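Local coordinates for protein chitinase (Thermococcus kodakarensis KOD1, PDB 5DHD) that hydrolyses chitin and carries this chitin-binding domain, which probably holds the enzyme on its polysaccharide substrate, at residues Thr14-Gly17 against Asn18-Asp22; Val37-Lys40 against Asp41-Val45; Ser46-Ser50 against Ala51-Glu55; Ser66-Gly70 against Pro71-Phe75. One frame throughout, in Å; residues are numbered along the deposited sequence.

Contact 1: Thr14-Gly17 against Asn18-Asp22. With PE3 (3,6,9,12,15,18,21,24,27,30,33,36,39-tridecaoxahentetracontane-1,41-diol), chain D.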
loop_
_atom_site.group_PDB
_atom_site.type_symbol
_atom_site.label_atom_id
_atom_site.label_comp_id
_atom_site.label_asym_id
_atom_site.label_seq_id
_atom_site.Cartn_x
_atom_site.Cartn_y
_atom_site.Cartn_z
ATOM N N THR A 14 6.518 2.703 11.067
ATOM C CA THR A 14 7.279 2.331 12.265
ATOM C C THR A 14 8.651 1.843 11.816
ATOM O O THR A 14 8.762 0.851 11.097
ATOM C CB THR A 14 6.529 1.254 13.064
ATOM O OG1 THR A 14 5.242 1.767 13.421
ATOM C CG2 THR A 14 7.303 0.885 14.348
ATOM N N ASP A 15 9.692 2.523 12.282
ATOM C CA ASP A 15 11.065 2.255 11.867
ATOM C C ASP A 15 11.974 1.775 12.999
ATOM O O ASP A 15 12.109 2.435 14.034
ATOM C CB ASP A 15 11.598 3.555 11.244
ATOM C CG ASP A 15 13.068 3.496 10.838
ATOM O OD1 ASP A 15 13.699 2.425 10.884
ATOM O OD2 ASP A 15 13.578 4.563 10.448
ATOM N N TRP A 16 12.592 0.616 12.797
ATOM C CA TRP A 16 13.531 0.058 13.789
ATOM C C TRP A 16 14.807 -0.426 13.102
ATOM O O TRP A 16 15.603 -1.156 13.707
ATOM C CB TRP A 16 12.881 -1.118 14.511
ATOM C CG TRP A 16 12.567 -2.271 13.599
ATOM C CD1 TRP A 16 13.441 -3.209 13.122
ATOM C CD2 TRP A 16 11.283 -2.609 13.067
ATOM N NE1 TRP A 16 12.776 -4.118 12.329
ATOM C CE2 TRP A 16 11.448 -3.773 12.278
ATOM C CE3 TRP A 16 10.003 -2.040 13.180
ATOM C CZ2 TRP A 16 10.384 -4.379 11.605
ATOM C CZ3 TRP A 16 8.938 -2.643 12.508
ATOM C CH2 TRP A 16 9.138 -3.802 11.731
ATOM N N GLY A 17 15.026 0.001 11.860
ATOM C CA GLY A 17 16.186 -0.468 11.105
ATOM C C GLY A 17 15.591 -0.855 9.766
ATOM O O GLY A 17 16.141 -0.564 8.697
ATOM N N ASN A 18 14.469 -1.562 9.855
ATOM C CA ASN A 18 13.648 -1.889 8.683
ATOM C C ASN A 18 12.361 -1.178 9.068
ATOM O O ASN A 18 12.141 -0.887 10.255
ATOM C CB ASN A 18 13.434 -3.391 8.507
ATOM C CG ASN A 18 14.703 -4.075 8.068
ATOM O OD1 ASN A 18 15.438 -3.539 7.241
ATOM N ND2 ASN A 18 14.977 -5.253 8.623
ATOM N N THR A 19 11.503 -0.909 8.098
ATOM C CA THR A 19 10.315 -0.127 8.375
ATOM C C THR A 19 8.997 -0.771 8.005
ATOM O O THR A 19 8.812 -1.255 6.889
ATOM C CB THR A 19 10.450 1.216 7.644
ATOM O OG1 THR A 19 11.702 1.821 8.005
ATOM C CG2 THR A 19 9.346 2.172 8.029
ATOM N N GLU A 20 8.077 -0.751 8.960
ATOM C CA GLU A 20 6.751 -1.314 8.769
ATOM C C GLU A 20 5.761 -0.239 8.354
ATOM O O GLU A 20 5.730 0.857 8.929
ATOM C CB GLU A 20 6.242 -1.968 10.056
ATOM C CG GLU A 20 4.810 -2.517 9.967
ATOM C CD GLU A 20 4.441 -3.417 11.149
ATOM O OE1 GLU A 20 5.314 -4.153 11.640
ATOM O OE2 GLU A 20 3.269 -3.415 11.574
ATOM N N TYR A 21 4.960 -0.562 7.348
ATOM C CA TYR A 21 3.933 0.338 6.851
ATOM C C TYR A 21 2.597 -0.358 7.024
ATOM O O TYR A 21 2.330 -1.396 6.404
ATOM C CB TYR A 21 4.169 0.676 5.370
ATOM C CG TYR A 21 5.431 1.475 5.156
ATOM C CD1 TYR A 21 6.668 0.847 5.112
ATOM C CD2 TYR A 21 5.387 2.873 5.068
ATOM C CE1 TYR A 21 7.844 1.586 4.993
ATOM C CE2 TYR A 21 6.556 3.622 4.949
ATOM C CZ TYR A 21 7.781 2.965 4.912
ATOM O OH TYR A 21 8.953 3.685 4.781
ATOM N N ASP A 22 1.775 0.197 7.904
ATOM C CA ASP A 22 0.456 -0.350 8.167
ATOM C C ASP A 22 -0.504 0.563 7.440
ATOM O O ASP A 22 -0.594 1.755 7.728
ATOM C CB ASP A 22 0.183 -0.373 9.668
ATOM C CG ASP A 22 1.104 -1.334 10.387
ATOM O OD1 ASP A 22 1.029 -2.533 10.083
ATOM O OD2 ASP A 22 1.889 -0.900 11.239
HETATM C C42 PE3 D . -3.260 3.622 13.083
HETATM C C41 PE3 D . -2.791 4.596 14.143
HETATM O O40 PE3 D . -2.156 3.858 15.181
HETATM C C39 PE3 D . -1.726 4.796 16.159
HETATM C C38 PE3 D . -1.023 4.078 17.315
HETATM O O37 PE3 D . 0.125 3.394 16.844
HETATM C C36 PE3 D . 0.765 2.722 17.941
HETATM C C35 PE3 D . 2.023 1.951 17.447
HETATM O O34 PE3 D . 1.636 0.912 16.515
HETATM C C33 PE3 D . 2.810 0.217 16.043
HETATM C C32 PE3 D . 2.404 -0.879 15.033
HETATM O O31 PE3 D . 0.977 -1.024 14.929
HETATM C C30 PE3 D . 0.715 -2.045 13.982
HETATM C C29 PE3 D . -0.787 -2.269 13.827
HETATM O O28 PE3 D . -1.401 -1.095 13.280
HETATM C C27 PE3 D . -2.793 -1.386 13.131
HETATM C C26 PE3 D . -3.521 -0.192 12.511
HETATM O O25 PE3 D . -2.895 0.226 11.294
HETATM C C24 PE3 D . -3.699 1.294 10.802
HETATM C C23 PE3 D . -3.150 1.822 9.496
HETATM O O22 PE3 D . -3.145 3.222 9.461
HETATM O O HOH W 1 3.768 1.031 11.252
HETATM O O HOH W 2 13.264 -6.760 10.608
#
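Thr-14 and Glu-20 form a hydrogen-bonded antiparallel pair near the tip of a beta hairpin, where strand 9-15 turns back into strand 19-26. Two backbone bonds join them, and Asp-15 with Thr-19 makes the next, non-hydrogen-bonded pair. The tip is drawn in by Trp-16 N, whose bond to Asn-18 O (3.0 Å) is almost perfectly straight, at 178°.

Side-chain polar bonds fix the turn. Asp-15 completes an Asx turn: with CG anti to the backbone N (chi1 176°), OD1 accepts from Gly-17 N at 2.9 Å, while OD2 takes a bond from Ser-82. With an alanine here, the Gly-17 amide and the Ser-82 hydroxyl would probably both lose their acceptor, freeing the tip to flex. Gly-17 has backbone angles that only a residue without a CB tolerates comfortably.

Packing centres on the indole of Trp-16. Asn-18 O sits 3.4 Å above the middle of the Trp-16 ring plane, and Glu-20 CB comes within 3.7 Å of Trp-16 CZ3, the carboxylate standing nearly perpendicular to the indole. The exposed indole is consistent with a sugar-binding role, as in related cellulose-binding domains.

Acid groups gather farther along the strand. Glu-20 OE2 lies 2.8 Å from Asp-22 OD1, a spacing of two acceptors that would probably favour a proton on one of them. A polyethylene glycol passes beside Asp-22, and one water bridges Thr-14 OG1, Glu-20 O and Asp-22 OD2, 2.7 Å from the Thr-14 hydroxyl oxygen.

Contact 2: Val37-Lys40 against Asp41-Val45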
loop_
_atom_site.group_PDB
_atom_site.type_symbol
_atom_site.label_atom_id
_atom_site.label_comp_id
_atom_site.label_asym_id
_atom_site.label_seq_id
_atom_site.Cartn_x
_atom_site.Cartn_y
_atom_site.Cartn_z
ATOM N N VAL A 37 3.483 1.122 -4.573
ATOM C CA VAL A 37 4.495 1.655 -3.674
ATOM C C VAL A 37 5.843 1.823 -4.362
ATOM O O VAL A 37 6.322 0.912 -5.039
ATOM C CB VAL A 37 4.664 0.707 -2.474
ATOM C CG1 VAL A 37 5.726 1.239 -1.523
ATOM C CG2 VAL A 37 3.317 0.508 -1.770
ATOM N N LYS A 38 6.443 2.995 -4.183
ATOM C CA LYS A 38 7.754 3.293 -4.748
ATOM C C LYS A 38 8.769 3.271 -3.612
ATOM O O LYS A 38 8.621 3.996 -2.627
ATOM C CB LYS A 38 7.767 4.678 -5.402
ATOM C CG LYS A 38 9.145 5.112 -5.948
ATOM C CD LYS A 38 9.570 4.273 -7.144
ATOM C CE LYS A 38 10.886 4.777 -7.748
ATOM N NZ LYS A 38 12.017 4.776 -6.761
ATOM N N LEU A 39 9.793 2.437 -3.747
ATOM C CA LEU A 39 10.830 2.326 -2.728
ATOM C C LEU A 39 12.126 2.972 -3.199
ATOM O O LEU A 39 12.371 3.079 -4.399
ATOM C CB LEU A 39 11.150 0.853 -2.450
ATOM C CG LEU A 39 10.022 -0.077 -2.010
ATOM C CD1 LEU A 39 10.573 -1.481 -1.798
ATOM C CD2 LEU A 39 9.397 0.459 -0.733
ATOM N N LYS A 40 12.955 3.399 -2.252
ATOM C CA LYS A 40 14.248 3.974 -2.602
ATOM C C LYS A 40 15.081 2.840 -3.192
ATOM O O LYS A 40 14.893 1.679 -2.832
ATOM C CB LYS A 40 14.929 4.502 -1.342
ATOM C CG LYS A 40 14.497 5.893 -0.928
ATOM C CD LYS A 40 15.379 6.418 0.200
ATOM C CE LYS A 40 14.642 6.422 1.526
ATOM N NZ LYS A 40 15.537 6.783 2.662
ATOM N N ASP A 41 16.004 3.168 -4.090
ATOM C CA ASP A 41 16.836 2.140 -4.704
ATOM C C ASP A 41 17.585 1.348 -3.643
ATOM O O ASP A 41 18.101 1.915 -2.678
ATOM C CB ASP A 41 17.839 2.771 -5.678
ATOM C CG ASP A 41 17.159 3.510 -6.808
ATOM O OD1 ASP A 41 16.224 2.938 -7.413
ATOM O OD2 ASP A 41 17.562 4.657 -7.096
ATOM N N GLY A 42 17.632 0.032 -3.819
ATOM C CA GLY A 42 18.326 -0.811 -2.866
ATOM C C GLY A 42 17.423 -1.404 -1.800
ATOM O O GLY A 42 17.833 -2.303 -1.068
ATOM N N SER A 43 16.199 -0.901 -1.698
ATOM C CA SER A 43 15.259 -1.412 -0.710
ATOM C C SER A 43 14.298 -2.405 -1.351
ATOM O O SER A 43 14.065 -2.374 -2.557
ATOM C CB SER A 43 14.452 -0.266 -0.060
ATOM O OG SER A 43 13.489 -0.745 0.887
ATOM N N SER A 44 13.751 -3.294 -0.533
ATOM C CA SER A 44 12.796 -4.274 -1.019
ATOM C C SER A 44 11.830 -4.619 0.103
ATOM O O SER A 44 12.111 -4.377 1.277
ATOM C CB SER A 44 13.483 -5.567 -1.503
ATOM O OG SER A 44 14.168 -6.225 -0.463
ATOM N N VAL A 45 10.677 -5.160 -0.266
ATOM C CA VAL A 45 9.689 -5.558 0.722
ATOM C C VAL A 45 10.098 -6.930 1.230
ATOM O O VAL A 45 10.256 -7.871 0.445
ATOM C CB VAL A 45 8.275 -5.602 0.098
ATOM C CG1 VAL A 45 7.295 -6.292 1.036
ATOM C CG2 VAL A 45 7.820 -4.197 -0.180
HETATM O O HOH W 3 13.249 1.689 -6.634
HETATM O O HOH W 4 14.212 -0.570 -4.765
#
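Asp-41 follows directly on Lys-40, and its carboxylate is tied back to the preceding strand through a water, which gives Leu-39 O a bond of 2.8 Å and Asp-41 OD1 a weak one. Leu-39 O is also gripped by Lys-38 NZ, whose main charged partner is Glu-86; Asp-41 OD1 stays 4.6 Å from Lys-38 NZ, a separation at which the opposite charges would probably still attract weakly, though they are not in contact. Gly-42 takes a positive phi (95°), where a side chain would be jammed against the preceding carbonyl. It occupies the third position of a type II beta turn running from Lys-40 to Ser-43, closed by Ser-43 N bonding to Lys-40 O at 3.1 Å. This turn lies in the passage from strand 34-39 of the five-stranded sheet to strand 45-49 of the four-stranded one. A second water bridges Lys-40 O and Ser-43 O across the turn. Ser-43 OG is anti to the backbone N (chi1 178°), a setting in which it bonds to Ser-84 OG and Thr-80 O. Next, Ser-44 offers its CA to the branch end of Leu-39, CD1, at 3.7 Å. Val-45 then brings CG2 to 4.2 Å from the same Leu-39 CD1, as both side chains pack on Val-60.

Contact 3: Ser46-Ser50 against Ala51-Glu55. With SO4 (sulfate ion), chain C.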
loop_
_atom_site.group_PDB
_atom_site.type_symbol
_atom_site.label_atom_id
_atom_site.label_comp_id
_atom_site.label_asym_id
_atom_site.label_seq_id
_atom_site.Cartn_x
_atom_site.Cartn_y
_atom_site.Cartn_z
ATOM N N SER A 46 10.289 -7.042 2.539
ATOM C CA SER A 46 10.695 -8.308 3.139
ATOM C C SER A 46 9.536 -9.075 3.765
ATOM O O SER A 46 9.636 -10.283 3.993
ATOM C CB SER A 46 11.800 -8.077 4.168
ATOM O OG SER A 46 11.411 -7.125 5.127
ATOM N N SER A 47 8.440 -8.379 4.047
ATOM C CA SER A 47 7.278 -9.024 4.643
ATOM C C SER A 47 5.991 -8.289 4.273
ATOM O O SER A 47 5.998 -7.078 4.065
ATOM C CB SER A 47 7.400 -9.037 6.175
ATOM O OG SER A 47 6.328 -9.733 6.791
ATOM N N PHE A 48 4.897 -9.032 4.154
ATOM C CA PHE A 48 3.602 -8.425 3.866
ATOM C C PHE A 48 2.487 -9.359 4.303
ATOM O O PHE A 48 2.695 -10.569 4.456
ATOM C CB PHE A 48 3.443 -8.038 2.379
ATOM C CG PHE A 48 3.417 -9.213 1.433
ATOM C CD1 PHE A 48 4.596 -9.779 0.985
ATOM C CD2 PHE A 48 2.204 -9.749 1.004
ATOM C CE1 PHE A 48 4.566 -10.884 0.105
ATOM C CE2 PHE A 48 2.161 -10.849 0.126
ATOM C CZ PHE A 48 3.339 -11.405 -0.315
ATOM N N TRP A 49 1.308 -8.789 4.520
ATOM C CA TRP A 49 0.167 -9.567 4.972
ATOM C C TRP A 49 -1.150 -8.925 4.562
ATOM O O TRP A 49 -1.220 -7.714 4.350
ATOM C CB TRP A 49 0.212 -9.723 6.512
ATOM C CG TRP A 49 0.387 -8.406 7.263
ATOM C CD1 TRP A 49 -0.606 -7.567 7.712
ATOM C CD2 TRP A 49 1.627 -7.763 7.583
ATOM N NE1 TRP A 49 -0.052 -6.441 8.288
ATOM C CE2 TRP A 49 1.314 -6.533 8.217
ATOM C CE3 TRP A 49 2.980 -8.105 7.395
ATOM C CZ2 TRP A 49 2.305 -5.640 8.657
ATOM C CZ3 TRP A 49 3.972 -7.204 7.835
ATOM C CH2 TRP A 49 3.621 -5.992 8.453
ATOM N N SER A 50 -2.179 -9.765 4.443
ATOM C CA SER A 50 -3.533 -9.350 4.096
ATOM C C SER A 50 -3.668 -8.760 2.700
ATOM O O SER A 50 -4.604 -8.007 2.416
ATOM C CB SER A 50 -4.063 -8.377 5.148
ATOM O OG SER A 50 -3.911 -8.952 6.444
ATOM N N ALA A 51 -2.740 -9.122 1.827
ATOM C CA ALA A 51 -2.752 -8.636 0.459
ATOM C C ALA A 51 -1.839 -9.500 -0.385
ATOM O O ALA A 51 -1.059 -10.298 0.143
ATOM C CB ALA A 51 -2.223 -7.185 0.391
ATOM N N ASN A 52 -1.968 -9.357 -1.700
ATOM C CA ASN A 52 -1.112 -10.066 -2.637
ATOM C C ASN A 52 -0.062 -9.036 -3.039
ATOM O O ASN A 52 -0.358 -7.838 -3.092
ATOM C CB ASN A 52 -1.910 -10.574 -3.844
ATOM C CG ASN A 52 -2.917 -11.682 -3.458
ATOM O OD1 ASN A 52 -2.532 -12.731 -2.958
ATOM N ND2 ASN A 52 -4.183 -11.427 -3.685
ATOM N N LYS A 53 1.155 -9.493 -3.310
ATOM C CA LYS A 53 2.230 -8.595 -3.707
ATOM C C LYS A 53 2.830 -8.977 -5.052
ATOM O O LYS A 53 3.033 -10.158 -5.346
ATOM C CB LYS A 53 3.364 -8.618 -2.685
ATOM C CG LYS A 53 4.517 -7.690 -3.083
ATOM C CD LYS A 53 5.620 -7.655 -2.018
ATOM C CE LYS A 53 6.485 -8.898 -2.068
ATOM N NZ LYS A 53 7.381 -8.971 -3.275
ATOM N N ALA A 54 3.108 -7.962 -5.862
ATOM C CA ALA A 54 3.727 -8.151 -7.163
ATOM C C ALA A 54 4.720 -7.013 -7.363
ATOM O O ALA A 54 4.475 -5.889 -6.936
ATOM C CB ALA A 54 2.681 -8.126 -8.285
ATOM N N GLU A 55 5.856 -7.313 -7.979
ATOM C CA GLU A 55 6.861 -6.294 -8.253
ATOM C C GLU A 55 6.796 -6.054 -9.750
ATOM O O GLU A 55 7.226 -6.896 -10.537
ATOM C CB GLU A 55 8.237 -6.799 -7.823
ATOM C CG GLU A 55 8.661 -6.238 -6.472
ATOM C CD GLU A 55 9.354 -7.247 -5.599
ATOM O OE1 GLU A 55 10.247 -7.956 -6.109
ATOM O OE2 GLU A 55 9.015 -7.323 -4.397
HETATM S S SO4 C . 7.111 -10.720 -6.438
HETATM O O1 SO4 C . 8.472 -10.204 -6.215
HETATM O O2 SO4 C . 7.144 -12.192 -6.472
HETATM O O3 SO4 C . 6.595 -10.212 -7.720
HETATM O O4 SO4 C . 6.232 -10.274 -5.344
#
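Phe-48 and Lys-53 meet face to chain: Lys-53 CB stands over the centre of the Phe-48 ring, 3.7 Å from its centroid and 11° off the normal, a CH-pi contact. The phenyl group is swung between its backbone N and carbonyl carbon (chi1 66°), which lays its ring across the lysine chain at about a right angle. Farther out, Lys-53 CE closes on Phe-48 CE1 at 3.5 Å, so the aliphatic chain runs across one face of the phenyl, from its centre out over the CD1-CE1 edge. Phe-48 also packs against Phe-62 and Phe-77.

The carbonyl O of Ala-51 meets the edge of the same ring, near its plane, 3.3 Å from Phe-48 CE2. The chain reverses just before it, at Ser-50, whose positive phi redirects the backbone. This makes a beta arch: strand 45-49, on the edge of the four-stranded sheet, leads into strand 51-56, on the edge of the five-stranded sheet, with the short segments running at 142° to each other. Upstream, Ser-46 and Ser-47 form a classic beta bulge opposite Ile-78.

Bends at chi3 and chi4 carry Lys-53 NZ back to Glu-55, where it makes a salt bridge to OE2 at 2.6 Å, approaching from above the carboxylate plane. A sulfate, probably from the crystallisation liquor, adds an anion for Lys-53 NZ, 2.7 Å from its O4, and accepts from Glu-55 N as well. Shortening Lys-53 to an alanine would probably leave Glu-55 without its cation and uncover the CD1-CE1 side of the phenyl. Trp-49 points the other way, toward Glu-20 and Asp-22 of strand 19-26.

Contact 4: Ser66-Gly70 against Pro71-Phe75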
loop_
_atom_site.group_PDB
_atom_site.type_symbol
_atom_site.label_atom_id
_atom_site.label_comp_id
_atom_site.label_asym_id
_atom_site.label_seq_id
_atom_site.Cartn_x
_atom_site.Cartn_y
_atom_site.Cartn_z
ATOM N N SER A 66 -9.079 -12.284 -1.029
ATOM C CA SER A 66 -10.531 -12.449 -1.123
ATOM C C SER A 66 -11.411 -11.639 -0.186
ATOM O O SER A 66 -12.441 -11.085 -0.600
ATOM C CB SER A 66 -10.892 -13.931 -0.951
ATOM O OG SER A 66 -10.699 -14.357 0.387
ATOM N N TRP A 67 -11.011 -11.556 1.071
ATOM C CA TRP A 67 -11.799 -10.894 2.091
ATOM C C TRP A 67 -11.461 -9.451 2.421
ATOM O O TRP A 67 -12.091 -8.861 3.303
ATOM C CB TRP A 67 -11.683 -11.690 3.391
ATOM C CG TRP A 67 -10.233 -11.982 3.797
ATOM C CD1 TRP A 67 -9.532 -13.127 3.553
ATOM C CD2 TRP A 67 -9.363 -11.132 4.563
ATOM N NE1 TRP A 67 -8.278 -13.050 4.128
ATOM C CE2 TRP A 67 -8.150 -11.834 4.754
ATOM C CE3 TRP A 67 -9.497 -9.843 5.113
ATOM C CZ2 TRP A 67 -7.073 -11.293 5.473
ATOM C CZ3 TRP A 67 -8.433 -9.311 5.823
ATOM C CH2 TRP A 67 -7.237 -10.035 5.999
ATOM N N ASN A 68 -10.498 -8.876 1.706
ATOM C CA ASN A 68 -10.026 -7.536 2.037
ATOM C C ASN A 68 -10.269 -6.480 0.970
ATOM O O ASN A 68 -9.449 -5.574 0.796
ATOM C CB ASN A 68 -8.522 -7.645 2.380
ATOM C CG ASN A 68 -8.075 -6.648 3.423
ATOM O OD1 ASN A 68 -8.888 -6.044 4.124
ATOM N ND2 ASN A 68 -6.757 -6.481 3.543
ATOM N N ARG A 69 -11.404 -6.574 0.280
ATOM C CA ARG A 69 -11.739 -5.617 -0.777
ATOM C C ARG A 69 -12.425 -4.355 -0.260
ATOM O O ARG A 69 -12.620 -3.402 -1.015
ATOM C CB ARG A 69 -12.630 -6.272 -1.836
ATOM C CG ARG A 69 -11.941 -7.425 -2.549
ATOM C CD ARG A 69 -12.847 -8.114 -3.600
ATOM N NE ARG A 69 -13.080 -7.284 -4.776
ATOM C CZ ARG A 69 -14.262 -6.768 -5.118
ATOM N NH1 ARG A 69 -15.333 -7.010 -4.372
ATOM N NH2 ARG A 69 -14.355 -5.973 -6.177
ATOM N N GLY A 70 -12.779 -4.342 1.021
ATOM C CA GLY A 70 -13.439 -3.182 1.600
ATOM C C GLY A 70 -14.666 -3.568 2.409
ATOM O O GLY A 70 -14.922 -4.760 2.587
ATOM N N PRO A 71 -15.462 -2.596 2.891
ATOM C CA PRO A 71 -15.310 -1.143 2.742
ATOM C C PRO A 71 -14.054 -0.558 3.379
ATOM O O PRO A 71 -13.514 0.439 2.894
ATOM C CB PRO A 71 -16.596 -0.582 3.343
ATOM C CG PRO A 71 -16.955 -1.599 4.387
ATOM C CD PRO A 71 -16.666 -2.912 3.689
ATOM N N THR A 72 -13.607 -1.166 4.475
ATOM C CA THR A 72 -12.398 -0.720 5.158
ATOM C C THR A 72 -11.416 -1.882 5.106
ATOM O O THR A 72 -11.652 -2.937 5.698
ATOM C CB THR A 72 -12.667 -0.342 6.629
ATOM O OG1 THR A 72 -13.672 0.689 6.680
ATOM C CG2 THR A 72 -11.403 0.208 7.274
ATOM N N ALA A 73 -10.322 -1.689 4.378
ATOM C CA ALA A 73 -9.315 -2.728 4.229
ATOM C C ALA A 73 -8.029 -2.345 4.940
ATOM O O ALA A 73 -7.581 -1.205 4.860
ATOM C CB ALA A 73 -9.032 -2.946 2.759
ATOM N N THR A 74 -7.442 -3.301 5.644
ATOM C CA THR A 74 -6.195 -3.059 6.345
ATOM C C THR A 74 -5.183 -4.122 5.955
ATOM O O THR A 74 -5.493 -5.311 5.929
ATOM C CB THR A 74 -6.370 -3.078 7.887
ATOM O OG1 THR A 74 -7.206 -1.978 8.290
ATOM C CG2 THR A 74 -5.023 -2.917 8.588
ATOM N N PHE A 75 -3.979 -3.679 5.610
ATOM C CA PHE A 75 -2.904 -4.598 5.263
ATOM C C PHE A 75 -1.601 -3.931 5.645
ATOM O O PHE A 75 -1.595 -2.795 6.119
ATOM C CB PHE A 75 -2.909 -4.981 3.758
ATOM C CG PHE A 75 -2.480 -3.880 2.814
ATOM C CD1 PHE A 75 -3.383 -2.882 2.429
ATOM C CD2 PHE A 75 -1.176 -3.839 2.304
ATOM C CE1 PHE A 75 -2.993 -1.876 1.554
ATOM C CE2 PHE A 75 -0.794 -2.825 1.431
ATOM C CZ PHE A 75 -1.713 -1.845 1.058
HETATM O O HOH W 5 -11.849 -5.464 3.687
HETATM O O HOH W 6 -9.070 -5.389 6.811
#
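Asn-68 and Thr-74 are joined by the carboxamide of the former, which spans the loop between strands 59-64 and 72-79. Just before it, Trp-67 lays one face of its indole over Asn-68 CB, which sits 3.5 Å above the ring plane and toward its rim; the exposed ring could contribute to a binding surface for sugars.

At Asn-68 the contact becomes polar. ND2 donates to Thr-74 O at 2.9 Å, coming from well above that carbonyl plane, and its other bond goes to Ser-50 O. Its mate, OD1, receives only a weak bond from Thr-74 N, but a water fills the same path, lying 2.8 Å from Asn-68 OD1 and accepting from Thr-74 N. A second water donates to OD1, and the carboxamide is thus held at both ends, which fixes which way it is flipped. The methyl of Ala-73 fits against the residue, with CB 3.3 Å from Asn-68 O and close to OD1 too.

Arg-69 turns outward to a salt bridge with Asp-32. Gly-70, with phi 132°, adopts backbone angles suited to glycine and leads through a cis peptide into Pro-71, bringing the two CA atoms to 3.0 Å. The second water accepts from Gly-70 N at 3.0 Å and donates to Thr-72 O, so it plugs the bend.

Beyond the bend, strand 72-79 runs between strands 19-26 and 45-49, while Trp-33 bonds to Asn-68 O and, with Phe-62, packs on the ring of Phe-75 between the two sheets.

How the contacts relate
The four contacts are successive along one beta-sandwich domain. Contacts 1, 3 and 4 share the four-stranded sheet: Trp-49 of contact 3 packs on contact 1, with its CZ2 3.6 Å from Asp-22 OD1, and its carbonyl O reaches to 3.3 Å from Phe-75 CB of contact 4. Contact 2 leads into contact 3, where Val-45 CG1 meets Lys-53 CD at 3.7 Å. Contacts 2 and 4 lie on opposite sides of the chain's centre, their own centres about 24 Å apart. Trp-16, Trp-49 and Trp-67, one from each of contacts 1, 3 and 4, lie in a row, consistent with the aromatic strips by which related domains bind polysaccharide.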